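Pvc2 (PDB 6J0B) probably forms the contractile sheath around the inner tube of an extracellular, phage-tail-like injection system that delivers proteins. Local coordinates at residues T27-A33 and V101-A107; F62-K67 and W165-P171. One frame throughout, in Å; residues are numbered along the deposited sequence.

Contact 1 (T27-A33 and V101-A107); sequences TAVPVFA and VTLLVAA
Phe-32 pairs with Val-105 where two short parallel strands run side by side, their axes 24° apart and 4.9 Å at closest approach. Two firm bonds hold the register: Val-105 N donates to Val-31 O, and Val-105 O accepts the N-H of Ala-33, whose N is 3.0 Å away and nearly in line with the Val-105 C=O bond. Toward Val-29 the backbone pairing weakens, and a side chain takes over. Thr-102 OG1 accepts the N-H of Val-29 (3.2 Å) and donates to Thr-27 O; the hydroxyl reaches both because it sits between its own backbone N and carbonyl carbon (chi1 73°). The pair belongs to the central parallel part of the mixed sheet in the subtilisin-like alpha/beta domain, with strand 83-87 flanking 31-34 and strand 126-130 flanking 103-106. On one face Phe-32 and Val-105 lie alongside each other, pointing the same way, with Val-105 CG1 4.1 Å from Phe-32 CE2; helix 172-186 packs over them, and Tyr-75 meets the phenyl ring edge-to-face. Val-105 CG2 turns instead to Pro-30 CB (3.7 Å). Elsewhere Val-31 and Val-101 cross at about a right angle, and Val-31 CG2 touches both methyls of Val-101.

Contact 2 (F62-K67 and W165-P171); sequences FNNEDK and WANIDIP
Phe-62 brings the far end of its ring, CZ, against the six-membered half of the Trp-165 indole, 3.7 Å from CE3 and only slightly farther from CZ3. The two side chains cross at about a right angle, and the approach is oblique to both ring planes. Phe-62 extends with CG anti to its backbone N (chi1 177°), which carries the ring across to the other loop. Arg-73 makes a cation-pi contact with each of these aromatics, joining them through a shared charge. Next along, the amide of Asn-64 lies by the carbonyl of Trp-165, with Asn-64 ND2 3.0 Å from Trp-165 O, but the angle is too poor for a hydrogen bond. Asn-64 CB meets Asn-167 CB at 3.7 Å, so here two asparagines pack through their aliphatic carbons.

Ile-168 fills the bend of 62-67 in a different way. CG1 stands between the backbone N and the carbonyl carbon (chi1 60°), and the chain then runs out nearly straight to CD1. Ile-168 CD1 lies 3.4 Å from Glu-65 O and also approaches Asp-66 O and Lys-67 CA, while Ile-168 CG1 is 3.6 Å from Asn-64 O. A hydrophobic branch thus packs against the carbonyls of a turning backbone. Farther on, Lys-67 CG is 4.3 Å from Pro-171 CD, and Lys-67 NZ is hydrogen-bonded to Gly-108 O.

This surface contact joins the loop between helices 52-58 and 67-77 to the loop between strand 161-163 and helix 172-186, by an aromatic pair at one end and Ile-168 against backbone carbonyls in the middle. Val-70 of helix 67-77 packs against Trp-165, Ala-166 and Ile-170, and Ile-170 is also hydrogen-bonded through its backbone to Leu-161 of strand 161-163.

The two contacts illustrate how a buried sheet and a peripheral pair of loops can share the same helices. Their centres are about 19 Å apart, contact 1 lying about 7 Å and contact 2 about 22 Å from the centre of the chain. They meet at Ala-107, the end of segment 101-107: Ala-107 O is 3.3 Å from Lys-67 CD, and Ala-107 C is 3.8 Å from Pro-171 CG. Helices 67-77 and 172-186, which both start at contact 2, also pack on the Phe-32 side of contact 1. Along the chain the segments alternate, so the two pairings interlock parts of the domain that are distant in sequence.

Contact 1 (T27-A33 and V101-A107)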
loop_
_atom_site.group_PDB
_atom_site.type_symbol
_atom_site.label_atom_id
_atom_site.label_comp_id
_atom_site.label_asym_id
_atom_site.label_seq_id
_atom_site.Cartn_x
_atom_site.Cartn_y
_atom_site.Cartn_z
ATOM N N THR A 27 20.813 34.093 -42.300
ATOM C CA THR A 27 21.548 33.596 -43.453
ATOM C C THR A 27 20.982 34.036 -44.796
ATOM O O THR A 27 21.708 33.988 -45.793
ATOM C CB THR A 27 21.600 32.064 -43.422
ATOM O OG1 THR A 27 20.269 31.540 -43.484
ATOM C CG2 THR A 27 22.256 31.584 -42.143
ATOM N N ALA A 28 19.722 34.462 -44.859
ATOM C CA ALA A 28 19.067 34.752 -46.131
ATOM C C ALA A 28 18.435 36.135 -46.079
ATOM O O ALA A 28 17.399 36.323 -45.436
ATOM C CB ALA A 28 18.016 33.692 -46.456
ATOM N N VAL A 29 19.056 37.097 -46.754
ATOM C CA VAL A 29 18.511 38.445 -46.882
ATOM C C VAL A 29 18.304 38.728 -48.365
ATOM O O VAL A 29 19.264 39.073 -49.064
ATOM C CB VAL A 29 19.433 39.495 -46.242
ATOM C CG1 VAL A 29 18.789 40.866 -46.297
ATOM C CG2 VAL A 29 19.763 39.125 -44.808
ATOM N N PRO A 30 17.092 38.588 -48.889
ATOM C CA PRO A 30 16.887 38.771 -50.327
ATOM C C PRO A 30 16.815 40.234 -50.721
ATOM O O PRO A 30 16.607 41.127 -49.899
ATOM C CB PRO A 30 15.552 38.069 -50.580
ATOM C CG PRO A 30 14.844 38.183 -49.303
ATOM C CD PRO A 30 15.884 38.070 -48.232
ATOM N N VAL A 31 17.000 40.470 -52.016
ATOM C CA VAL A 31 16.801 41.775 -52.628
ATOM C C VAL A 31 15.814 41.576 -53.765
ATOM O O VAL A 31 16.102 40.859 -54.731
ATOM C CB VAL A 31 18.110 42.398 -53.128
ATOM C CG1 VAL A 31 17.837 43.529 -54.093
ATOM C CG2 VAL A 31 18.870 42.940 -51.967
ATOM N N PHE A 32 14.643 42.182 -53.641
ATOM C CA PHE A 32 13.592 42.011 -54.629
ATOM C C PHE A 32 13.779 43.035 -55.736
ATOM O O PHE A 32 13.762 44.241 -55.481
ATOM C CB PHE A 32 12.220 42.153 -53.976
ATOM C CG PHE A 32 11.840 40.989 -53.109
ATOM C CD1 PHE A 32 12.308 40.889 -51.811
ATOM C CD2 PHE A 32 11.009 39.995 -53.594
ATOM C CE1 PHE A 32 11.966 39.821 -51.019
ATOM C CE2 PHE A 32 10.659 38.924 -52.801
ATOM C CZ PHE A 32 11.139 38.838 -51.513
ATOM N N ALA A 33 13.985 42.556 -56.957
ATOM C CA ALA A 33 14.042 43.447 -58.104
ATOM C C ALA A 33 12.655 44.004 -58.381
ATOM O O ALA A 33 11.674 43.259 -58.446
ATOM C CB ALA A 33 14.571 42.709 -59.329
ATOM N N VAL A 101 23.661 41.338 -47.824
ATOM C CA VAL A 101 22.754 40.758 -48.804
ATOM C C VAL A 101 23.324 39.446 -49.321
ATOM O O VAL A 101 24.473 39.386 -49.779
ATOM C CB VAL A 101 22.513 41.760 -49.940
ATOM C CG1 VAL A 101 21.933 41.072 -51.155
ATOM C CG2 VAL A 101 21.601 42.864 -49.461
ATOM N N THR A 102 22.526 38.381 -49.241
ATOM C CA THR A 102 22.917 37.069 -49.745
ATOM C C THR A 102 22.132 36.631 -50.966
ATOM O O THR A 102 22.729 36.181 -51.944
ATOM C CB THR A 102 22.756 36.003 -48.660
ATOM O OG1 THR A 102 21.368 35.732 -48.464
ATOM C CG2 THR A 102 23.330 36.479 -47.368
ATOM N N LEU A 103 20.808 36.726 -50.935
ATOM C CA LEU A 103 19.985 36.323 -52.063
ATOM C C LEU A 103 19.742 37.496 -52.999
ATOM O O LEU A 103 19.753 38.658 -52.588
ATOM C CB LEU A 103 18.637 35.770 -51.597
ATOM C CG LEU A 103 18.447 34.282 -51.319
ATOM C CD1 LEU A 103 18.972 33.464 -52.470
ATOM C CD2 LEU A 103 19.117 33.886 -50.037
ATOM N N LEU A 104 19.520 37.178 -54.269
ATOM C CA LEU A 104 19.065 38.140 -55.266
ATOM C C LEU A 104 17.853 37.530 -55.953
ATOM O O LEU A 104 17.974 36.531 -56.665
ATOM C CB LEU A 104 20.166 38.475 -56.268
ATOM C CG LEU A 104 19.758 39.278 -57.504
ATOM C CD1 LEU A 104 19.085 40.589 -57.132
ATOM C CD2 LEU A 104 20.968 39.538 -58.378
ATOM N N VAL A 105 16.689 38.132 -55.743
ATOM C CA VAL A 105 15.415 37.556 -56.147
ATOM C C VAL A 105 14.807 38.427 -57.233
ATOM O O VAL A 105 14.602 39.628 -57.031
ATOM C CB VAL A 105 14.463 37.427 -54.952
ATOM C CG1 VAL A 105 13.110 36.939 -55.405
ATOM C CG2 VAL A 105 15.055 36.494 -53.936
ATOM N N ALA A 106 14.524 37.826 -58.382
ATOM C CA ALA A 106 13.741 38.475 -59.425
ATOM C C ALA A 106 12.279 38.131 -59.199
ATOM O O ALA A 106 11.878 36.973 -59.349
ATOM C CB ALA A 106 14.177 38.024 -60.813
ATOM N N ALA A 107 11.479 39.130 -58.838
ATOM C CA ALA A 107 10.040 38.939 -58.703
ATOM C C ALA A 107 9.401 39.262 -60.049
ATOM O O ALA A 107 8.766 40.299 -60.244
ATOM C CB ALA A 107 9.484 39.803 -57.580
#

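Contact 2 (F62-K67 and W165-P171)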
loop_
_atom_site.group_PDB
_atom_site.type_symbol
_atom_site.label_atom_id
_atom_site.label_comp_id
_atom_site.label_asym_id
_atom_site.label_seq_id
_atom_site.Cartn_x
_atom_site.Cartn_y
_atom_site.Cartn_z
ATOM N N PHE A 62 -3.160 46.784 -50.090
ATOM C CA PHE A 62 -2.703 45.597 -50.793
ATOM C C PHE A 62 -3.385 45.536 -52.152
ATOM O O PHE A 62 -4.613 45.621 -52.247
ATOM C CB PHE A 62 -3.005 44.335 -49.989
ATOM C CG PHE A 62 -2.630 43.068 -50.698
ATOM C CD1 PHE A 62 -1.301 42.713 -50.846
ATOM C CD2 PHE A 62 -3.605 42.233 -51.222
ATOM C CE1 PHE A 62 -0.950 41.551 -51.502
ATOM C CE2 PHE A 62 -3.259 41.068 -51.879
ATOM C CZ PHE A 62 -1.930 40.728 -52.018
ATOM N N ASN A 63 -2.590 45.400 -53.206
ATOM C CA ASN A 63 -3.092 45.399 -54.570
ATOM C C ASN A 63 -2.952 44.003 -55.158
ATOM O O ASN A 63 -1.859 43.432 -55.157
ATOM C CB ASN A 63 -2.340 46.418 -55.428
ATOM C CG ASN A 63 -3.021 46.675 -56.753
ATOM O OD1 ASN A 63 -4.202 46.377 -56.923
ATOM N ND2 ASN A 63 -2.283 47.234 -57.701
ATOM N N ASN A 64 -4.064 43.455 -55.651
ATOM C CA ASN A 64 -4.025 42.133 -56.265
ATOM C C ASN A 64 -3.324 42.156 -57.617
ATOM O O ASN A 64 -2.761 41.141 -58.039
ATOM C CB ASN A 64 -5.443 41.586 -56.424
ATOM C CG ASN A 64 -6.091 41.248 -55.100
ATOM O OD1 ASN A 64 -5.638 41.686 -54.045
ATOM N ND2 ASN A 64 -7.160 40.463 -55.149
ATOM N N GLU A 65 -3.337 43.299 -58.302
ATOM C CA GLU A 65 -2.820 43.367 -59.662
ATOM C C GLU A 65 -1.308 43.545 -59.708
ATOM O O GLU A 65 -0.691 43.266 -60.742
ATOM C CB GLU A 65 -3.493 44.511 -60.417
ATOM C CG GLU A 65 -5.006 44.515 -60.320
ATOM C CD GLU A 65 -5.590 45.897 -60.540
ATOM O OE1 GLU A 65 -4.841 46.888 -60.398
ATOM O OE2 GLU A 65 -6.794 45.994 -60.856
ATOM N N ASP A 66 -0.700 44.022 -58.623
ATOM C CA ASP A 66 0.735 44.274 -58.624
ATOM C C ASP A 66 1.517 42.972 -58.571
ATOM O O ASP A 66 1.199 42.072 -57.789
ATOM C CB ASP A 66 1.128 45.150 -57.437
ATOM C CG ASP A 66 0.857 46.615 -57.673
ATOM O OD1 ASP A 66 0.469 46.979 -58.802
ATOM O OD2 ASP A 66 1.028 47.406 -56.722
ATOM N N LYS A 67 2.551 42.882 -59.405
ATOM C CA LYS A 67 3.462 41.748 -59.326
ATOM C C LYS A 67 4.328 41.825 -58.077
ATOM O O LYS A 67 4.697 40.790 -57.516
ATOM C CB LYS A 67 4.322 41.688 -60.588
ATOM C CG LYS A 67 5.136 40.422 -60.737
ATOM C CD LYS A 67 5.966 40.452 -62.003
ATOM C CE LYS A 67 5.213 39.886 -63.193
ATOM N NZ LYS A 67 6.112 39.714 -64.368
ATOM N N TRP A 165 -6.025 34.650 -53.107
ATOM C CA TRP A 165 -6.012 36.075 -52.805
ATOM C C TRP A 165 -5.386 36.884 -53.933
ATOM O O TRP A 165 -5.800 38.019 -54.188
ATOM C CB TRP A 165 -5.279 36.334 -51.489
ATOM C CG TRP A 165 -4.029 35.532 -51.285
ATOM C CD1 TRP A 165 -3.928 34.315 -50.683
ATOM C CD2 TRP A 165 -2.697 35.904 -51.658
ATOM N NE1 TRP A 165 -2.621 33.898 -50.667
ATOM C CE2 TRP A 165 -1.845 34.859 -51.258
ATOM C CE3 TRP A 165 -2.143 37.018 -52.293
ATOM C CZ2 TRP A 165 -0.473 34.893 -51.475
ATOM C CZ3 TRP A 165 -0.782 37.049 -52.507
ATOM C CH2 TRP A 165 0.038 35.996 -52.097
ATOM N N ALA A 166 -4.401 36.318 -54.621
ATOM C CA ALA A 166 -3.739 37.016 -55.712
ATOM C C ALA A 166 -4.542 36.866 -56.994
ATOM O O ALA A 166 -4.957 35.761 -57.352
ATOM C CB ALA A 166 -2.326 36.476 -55.914
ATOM N N ASN A 167 -4.759 37.982 -57.686
ATOM C CA ASN A 167 -5.458 37.937 -58.965
ATOM C C ASN A 167 -4.555 37.383 -60.057
ATOM O O ASN A 167 -4.954 36.495 -60.819
ATOM C CB ASN A 167 -5.954 39.335 -59.331
ATOM C CG ASN A 167 -6.965 39.321 -60.452
ATOM O OD1 ASN A 167 -7.731 38.370 -60.601
ATOM N ND2 ASN A 167 -6.974 40.380 -61.250
ATOM N N ILE A 168 -3.335 37.904 -60.145
ATOM C CA ILE A 168 -2.333 37.452 -61.101
ATOM C C ILE A 168 -1.537 36.294 -60.516
ATOM O O ILE A 168 -1.638 35.992 -59.322
ATOM C CB ILE A 168 -1.397 38.601 -61.494
ATOM C CG1 ILE A 168 -0.693 39.127 -60.250
ATOM C CG2 ILE A 168 -2.177 39.709 -62.171
ATOM C CD1 ILE A 168 0.429 40.045 -60.560
ATOM N N ASP A 169 -0.748 35.635 -61.358
ATOM C CA ASP A 169 0.108 34.548 -60.910
ATOM C C ASP A 169 1.364 35.090 -60.244
ATOM O O ASP A 169 1.942 36.088 -60.680
ATOM C CB ASP A 169 0.485 33.657 -62.088
ATOM C CG ASP A 169 -0.711 33.274 -62.918
ATOM O OD1 ASP A 169 -1.767 32.955 -62.333
ATOM O OD2 ASP A 169 -0.602 33.314 -64.158
ATOM N N ILE A 170 1.787 34.409 -59.186
ATOM C CA ILE A 170 2.912 34.828 -58.358
ATOM C C ILE A 170 4.199 34.272 -58.957
ATOM O O ILE A 170 4.226 33.104 -59.368
ATOM C CB ILE A 170 2.697 34.361 -56.911
ATOM C CG1 ILE A 170 1.447 35.033 -56.357
ATOM C CG2 ILE A 170 3.902 34.651 -56.038
ATOM C CD1 ILE A 170 0.858 34.344 -55.186
ATOM N N PRO A 171 5.260 35.069 -59.071
ATOM C CA PRO A 171 6.555 34.530 -59.484
ATOM C C PRO A 171 7.098 33.571 -58.440
ATOM O O PRO A 171 7.056 33.863 -57.237
ATOM C CB PRO A 171 7.436 35.780 -59.607
ATOM C CG PRO A 171 6.757 36.810 -58.787
ATOM C CD PRO A 171 5.299 36.532 -58.923
#